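Local coordinates for uncharacterized protein Atu2773 (Agrobacterium tumefaciens, PDB 2QV5), which is of unknown function but, as a member of the divergent polysaccharide deacetylase family, probably has a fold related to that of carbohydrate-deacetylating enzymes, at residues A139-S142 against A143-V147; M148-I151 against G152-G155. All blocks are in the same frame, centred on the assembly; numbering follows the deposited sequence.

Interaction 1 of 2, residues A139-S142 against A143-V147; sequences AEQS and ALEPV
Glu-140 O accepts the amide hydrogens of both Ala-143 and Leu-144, opening the first turn of helix 141-153, the helical arm of the beta-alpha-beta unit between strands 128-131 and 157-160. Leu-144 N supplies the straighter bond, 2.8 Å to Glu-140 O, almost in line with the C=O bond, whereas Ala-143 N, 2.9 Å from Glu-140 O, sits well above the carbonyl plane. Glu-140 itself occupies the N-cap position. The next bond, Glu-145 N to Gln-141 O, continues the alpha-helical pattern. At the next position, Pro-146 has no amide hydrogen for the carbonyl of Ser-142, one turn back, and its ring comes up against that oxygen instead, CD lying 3.3 Å from Ser-142 O; the helix is kinked here. The amide of Gln-141 reaches Glu-145, its plane turned 71° from that of the carboxylate. The bend at chi2 of Gln-141 (97°) brings the amide round toward the following turn. Leu-144 packs on Ser-169 and Ile-172 of helix 169-176; Arg-149, one turn further on, forms a salt bridge with Glu-145 OE2. The other carboxylate oxygen, Glu-145 OE1, takes only a weak, bent bond from Gln-141 NE2, at 2.8 Å with an N-H...O angle of 121°.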
ATOM      1  N   ALA A 139     -14.815   2.489   8.860  1.00 20.22           N
ATOM      2  CA  ALA A 139     -16.230   2.169   9.051  1.00 27.32           C
ATOM      3  C   ALA A 139     -17.151   3.406   9.068  1.00 26.66           C
ATOM      4  O   ALA A 139     -18.371   3.270   9.201  1.00 29.75           O
ATOM      5  CB  ALA A 139     -16.404   1.347  10.333  1.00 29.45           C
ATOM      6  N   GLU A 140     -16.574   4.601   8.919  1.00 24.44           N
ATOM      7  CA  GLU A 140     -17.328   5.855   9.005  1.00 24.29           C
ATOM      8  C   GLU A 140     -17.448   6.590   7.669  1.00 23.07           C
ATOM      9  O   GLU A 140     -16.516   7.286   7.254  1.00 25.70           O
ATOM     10  CB  GLU A 140     -16.712   6.768  10.065  1.00 28.57           C
ATOM     11  CG  GLU A 140     -16.666   6.163  11.467  1.00 35.35           C
ATOM     12  CD  GLU A 140     -18.033   6.063  12.122  1.00 51.59           C
ATOM     13  OE1 GLU A 140     -18.647   7.123  12.387  1.00 57.57           O
ATOM     14  OE2 GLU A 140     -18.484   4.926  12.387  1.00 51.35           O
ATOM     15  N   GLN A 141     -18.607   6.433   7.019  1.00 23.33           N
ATOM     16  CA  GLN A 141     -18.876   6.957   5.669  1.00 21.05           C
ATOM     17  C   GLN A 141     -18.570   8.446   5.538  1.00 25.41           C
ATOM     18  O   GLN A 141     -17.877   8.860   4.614  1.00 25.10           O
ATOM     19  CB  GLN A 141     -20.329   6.655   5.266  1.00 24.73           C
ATOM     20  CG  GLN A 141     -20.886   7.460   4.092  1.00 32.57           C
ATOM     21  CD  GLN A 141     -20.819   6.728   2.772  1.00 40.57           C
ATOM     22  OE1 GLN A 141     -20.527   5.532   2.715  1.00 49.25           O
ATOM     23  NE2 GLN A 141     -21.102   7.447   1.693  1.00 42.39           N
ATOM     24  N   SER A 142     -19.049   9.233   6.496  1.00 24.88           N
ATOM     25  CA  SER A 142     -18.848  10.678   6.499  1.00 26.65           C
ATOM     26  C   SER A 142     -17.383  11.093   6.649  1.00 26.11           C
ATOM     27  O   SER A 142     -17.008  12.181   6.232  1.00 26.31           O
ATOM     28  CB  SER A 142     -19.687  11.326   7.601  1.00 21.24           C
ATOM     29  OG  SER A 142     -19.193  10.999   8.887  1.00 30.65           O
ATOM     30  N   ALA A 143     -16.565  10.229   7.249  1.00 28.49           N
ATOM     31  CA  ALA A 143     -15.138  10.500   7.424  1.00 22.52           C
ATOM     32  C   ALA A 143     -14.325  10.019   6.221  1.00 20.75           C
ATOM     33  O   ALA A 143     -13.424  10.722   5.736  1.00 22.96           O
ATOM     34  CB  ALA A 143     -14.637   9.841   8.693  1.00 19.94           C
ATOM     35  N   LEU A 144     -14.655   8.825   5.741  1.00 20.09           N
ATOM     36  CA  LEU A 144     -13.912   8.202   4.652  1.00 23.87           C
ATOM     37  C   LEU A 144     -14.214   8.780   3.259  1.00 21.54           C
ATOM     38  O   LEU A 144     -13.303   8.896   2.429  1.00 28.86           O
ATOM     39  CB  LEU A 144     -14.107   6.679   4.673  1.00 23.50           C
ATOM     40  CG  LEU A 144     -13.250   5.844   3.712  1.00 23.70           C
ATOM     41  CD1 LEU A 144     -11.748   6.116   3.907  1.00 20.85           C
ATOM     42  CD2 LEU A 144     -13.570   4.366   3.871  1.00 24.39           C
ATOM     43  N   GLU A 145     -15.471   9.144   3.002  1.00 23.64           N
ATOM     44  CA  GLU A 145     -15.855   9.680   1.692  1.00 24.98           C
ATOM     45  C   GLU A 145     -15.071  10.927   1.180  1.00 22.41           C
ATOM     46  O   GLU A 145     -14.589  10.888   0.042  1.00 18.01           O
ATOM     47  CB  GLU A 145     -17.376   9.856   1.553  1.00 26.97           C
ATOM     48  CG  GLU A 145     -17.848   9.939   0.105  1.00 22.83           C
ATOM     49  CD  GLU A 145     -19.311  10.349  -0.034  1.00 36.26           C
ATOM     50  OE1 GLU A 145     -20.147   9.970   0.821  1.00 39.64           O
ATOM     51  OE2 GLU A 145     -19.630  11.047  -1.023  1.00 40.30           O
ATOM     52  N   PRO A 146     -14.912  12.006   1.995  1.00 22.73           N
ATOM     53  CA  PRO A 146     -14.150  13.153   1.466  1.00 22.00           C
ATOM     54  C   PRO A 146     -12.695  12.802   1.158  1.00 21.31           C
ATOM     55  O   PRO A 146     -12.116  13.336   0.213  1.00 16.20           O
ATOM     56  CB  PRO A 146     -14.169  14.163   2.621  1.00 26.56           C
ATOM     57  CG  PRO A 146     -15.262  13.747   3.503  1.00 27.88           C
ATOM     58  CD  PRO A 146     -15.353  12.264   3.380  1.00 23.84           C
ATOM     59  N   VAL A 147     -12.130  11.915   1.976  1.00 19.86           N
ATOM     60  CA  VAL A 147     -10.738  11.463   1.862  1.00 19.55           C
ATOM     61  C   VAL A 147     -10.553  10.695   0.555  1.00 16.49           C
ATOM     62  O   VAL A 147      -9.625  10.974  -0.223  1.00 16.78           O
ATOM     63  CB  VAL A 147     -10.348  10.610   3.101  1.00 22.28           C
ATOM     64  CG1 VAL A 147      -8.964   9.980   2.963  1.00 16.90           C
ATOM     65  CG2 VAL A 147     -10.412  11.474   4.348  1.00 27.35           C
TER

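Interaction 2 of 2, residues M148-I151 against G152-G155; sequences MRDI and GKRG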
ATOM      1  N   MET A 148     -11.464   9.761   0.299  1.00 17.70           N
ATOM      2  CA  MET A 148     -11.421   8.955  -0.917  1.00 15.53           C
ATOM      3  C   MET A 148     -11.713   9.765  -2.178  1.00 16.71           C
ATOM      4  O   MET A 148     -11.190   9.456  -3.252  1.00 19.26           O
ATOM      5  CB  MET A 148     -12.344   7.742  -0.796  1.00 17.96           C
ATOM      6  CG  MET A 148     -11.779   6.669   0.167  1.00 20.74           C
ATOM      7  SD  MET A 148     -12.625   5.101   0.025  1.00 20.64           S
ATOM      8  CE  MET A 148     -12.006   4.566  -1.567  1.00 25.30           C
ATOM      9  N   ARG A 149     -12.532  10.806  -2.044  1.00 14.31           N
ATOM     10  CA  ARG A 149     -12.763  11.738  -3.152  1.00 18.69           C
ATOM     11  C   ARG A 149     -11.506  12.548  -3.494  1.00 17.31           C
ATOM     12  O   ARG A 149     -11.175  12.696  -4.673  1.00 18.12           O
ATOM     13  CB  ARG A 149     -13.927  12.670  -2.853  1.00 19.54           C
ATOM     14  CG  ARG A 149     -15.292  11.999  -2.925  1.00 25.38           C
ATOM     15  CD  ARG A 149     -16.403  13.034  -2.860  1.00 30.33           C
ATOM     16  NE  ARG A 149     -17.726  12.412  -2.839  1.00 32.51           N
ATOM     17  CZ  ARG A 149     -18.418  12.069  -3.927  1.00 32.24           C
ATOM     18  NH1 ARG A 149     -17.925  12.281  -5.141  1.00 30.89           N
ATOM     19  NH2 ARG A 149     -19.608  11.503  -3.798  1.00 37.14           N
ATOM     20  N   ASP A 150     -10.805  13.054  -2.476  1.00 17.54           N
ATOM     21  CA  ASP A 150      -9.535  13.760  -2.701  1.00 18.89           C
ATOM     22  C   ASP A 150      -8.487  12.863  -3.380  1.00 20.35           C
ATOM     23  O   ASP A 150      -7.892  13.254  -4.388  1.00 20.60           O
ATOM     24  CB  ASP A 150      -8.968  14.346  -1.405  1.00 20.87           C
ATOM     25  CG  ASP A 150      -7.698  15.149  -1.638  1.00 22.86           C
ATOM     26  OD1 ASP A 150      -7.792  16.345  -1.974  1.00 28.55           O
ATOM     27  OD2 ASP A 150      -6.592  14.582  -1.497  1.00 31.72           O
ATOM     28  N   ILE A 151      -8.289  11.664  -2.833  1.00 17.66           N
ATOM     29  CA  ILE A 151      -7.347  10.684  -3.392  1.00 14.99           C
ATOM     30  C   ILE A 151      -7.738  10.313  -4.828  1.00 15.51           C
ATOM     31  O   ILE A 151      -6.881  10.294  -5.717  1.00 13.31           O
ATOM     32  CB  ILE A 151      -7.236   9.415  -2.489  1.00 15.92           C
ATOM     33  CG1 ILE A 151      -6.625   9.778  -1.134  1.00 17.89           C
ATOM     34  CG2 ILE A 151      -6.386   8.312  -3.162  1.00 11.69           C
ATOM     35  CD1 ILE A 151      -7.002   8.843  -0.018  1.00 19.36           C
ATOM     36  N   GLY A 152      -9.037  10.058  -5.037  1.00 14.34           N
ATOM     37  CA  GLY A 152      -9.565   9.659  -6.334  1.00 17.78           C
ATOM     38  C   GLY A 152      -9.328  10.690  -7.425  1.00 18.08           C
ATOM     39  O   GLY A 152      -8.921  10.338  -8.535  1.00 16.87           O
ATOM     40  N   LYS A 153      -9.525  11.967  -7.091  1.00 21.27           N
ATOM     41  CA  LYS A 153      -9.412  13.056  -8.069  1.00 23.80           C
ATOM     42  C   LYS A 153      -7.971  13.354  -8.497  1.00 19.94           C
ATOM     43  O   LYS A 153      -7.751  13.954  -9.548  1.00 18.81           O
ATOM     44  CB  LYS A 153     -10.096  14.328  -7.550  1.00 18.82           C
ATOM     45  CG  LYS A 153      -9.179  15.258  -6.764  1.00 31.65           C
ATOM     46  CD  LYS A 153      -9.928  16.409  -6.120  1.00 36.02           C
ATOM     47  CE  LYS A 153      -9.003  17.195  -5.210  1.00 44.66           C
ATOM     48  NZ  LYS A 153      -9.782  17.860  -4.126  1.00 46.91           N
ATOM     49  N   ARG A 154      -7.005  12.923  -7.682  1.00 15.05           N
ATOM     50  CA  ARG A 154      -5.581  13.141  -7.946  1.00 14.21           C
ATOM     51  C   ARG A 154      -4.958  12.010  -8.732  1.00 11.53           C
ATOM     52  O   ARG A 154      -3.741  11.981  -8.915  1.00 11.52           O
ATOM     53  CB  ARG A 154      -4.818  13.296  -6.639  1.00 12.55           C
ATOM     54  CG  ARG A 154      -5.266  14.506  -5.893  1.00 13.56           C
ATOM     55  CD  ARG A 154      -4.567  14.638  -4.560  1.00 25.76           C
ATOM     56  NE  ARG A 154      -5.135  15.791  -3.888  1.00 27.50           N
ATOM     57  CZ  ARG A 154      -4.799  17.051  -4.133  1.00 26.66           C
ATOM     58  NH1 ARG A 154      -3.857  17.361  -5.027  1.00 15.54           N
ATOM     59  NH2 ARG A 154      -5.408  18.013  -3.470  1.00 22.88           N
ATOM     60  N   GLY A 155      -5.785  11.079  -9.187  1.00 12.80           N
ATOM     61  CA  GLY A 155      -5.308  10.005 -10.046  1.00 11.90           C
ATOM     62  C   GLY A 155      -4.537   8.930  -9.303  1.00 12.97           C
ATOM     63  O   GLY A 155      -3.702   8.240  -9.893  1.00 15.01           O
TER
HETATM   64  O   HOH W   1      -7.698  19.375  -2.416  1.00 44.08           O
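A buried carboxylate, Asp-150, is gripped side-on by Arg-154, with a weaker contribution from Lys-153, two basic side chains that follow it at the end of its helix. The guanidinium of Arg-154 engages it with two nitrogens: NE lies 3.0 Å from Asp-150 OD2 and NH2 3.3 Å from Asp-150 OD1. The fit is not coplanar, the two groups being turned 47° apart. OD1 is approached on its syn side, but OD2 from above the carboxylate plane, although both oxygens stay close to the guanidinium plane. With CG of Asp-150 anti to the backbone N (chi1 -177°), the carboxylate leans toward the C-terminal end of the helix, where Arg-154, extended from CG to NE, runs over Asp-150 O, its CG 3.3 Å from that oxygen. Lys-153 adds a long, weak salt bridge, NZ to Asp-150 OD1 at 3.3 Å, and a water that donates to OD1 also accepts a weak bond from Arg-154 NH2. His-117 of helix 109-120 bonds OD1 as well, and Arg-154 NH1 reaches Pro-7 O in the N-terminal segment. So many donors would probably keep the carboxylate ionised. Toward Arg-154 the backbone shifts from the i to i+4 pattern: Arg-154 N bonds Ile-151 O at 3.3 Å. This is a salt-bridge network of i to i+3 and i to i+4 pairs at a helix C-terminus, within a beta-alpha-beta crossover leading into strand 157-160.

Both interactions belong to helix 141-153, interaction 1 forming its start and interaction 2 its end; they follow directly along the chain, with centres about 13 Å apart. The helix connects the parallel neighbours 128-131 and 157-160 of the central sheet, so the two contacts mark where the crossover enters and leaves its helical part. Helix 169-176 packs beside residues of both, through Leu-144 and Met-148, whereas helix 109-120 meets the later half at Asp-150. Charged and polar pairs, some of them weak, thus run along the helix and on past its end, while apolar side chains pack against neighbouring elements of the fold.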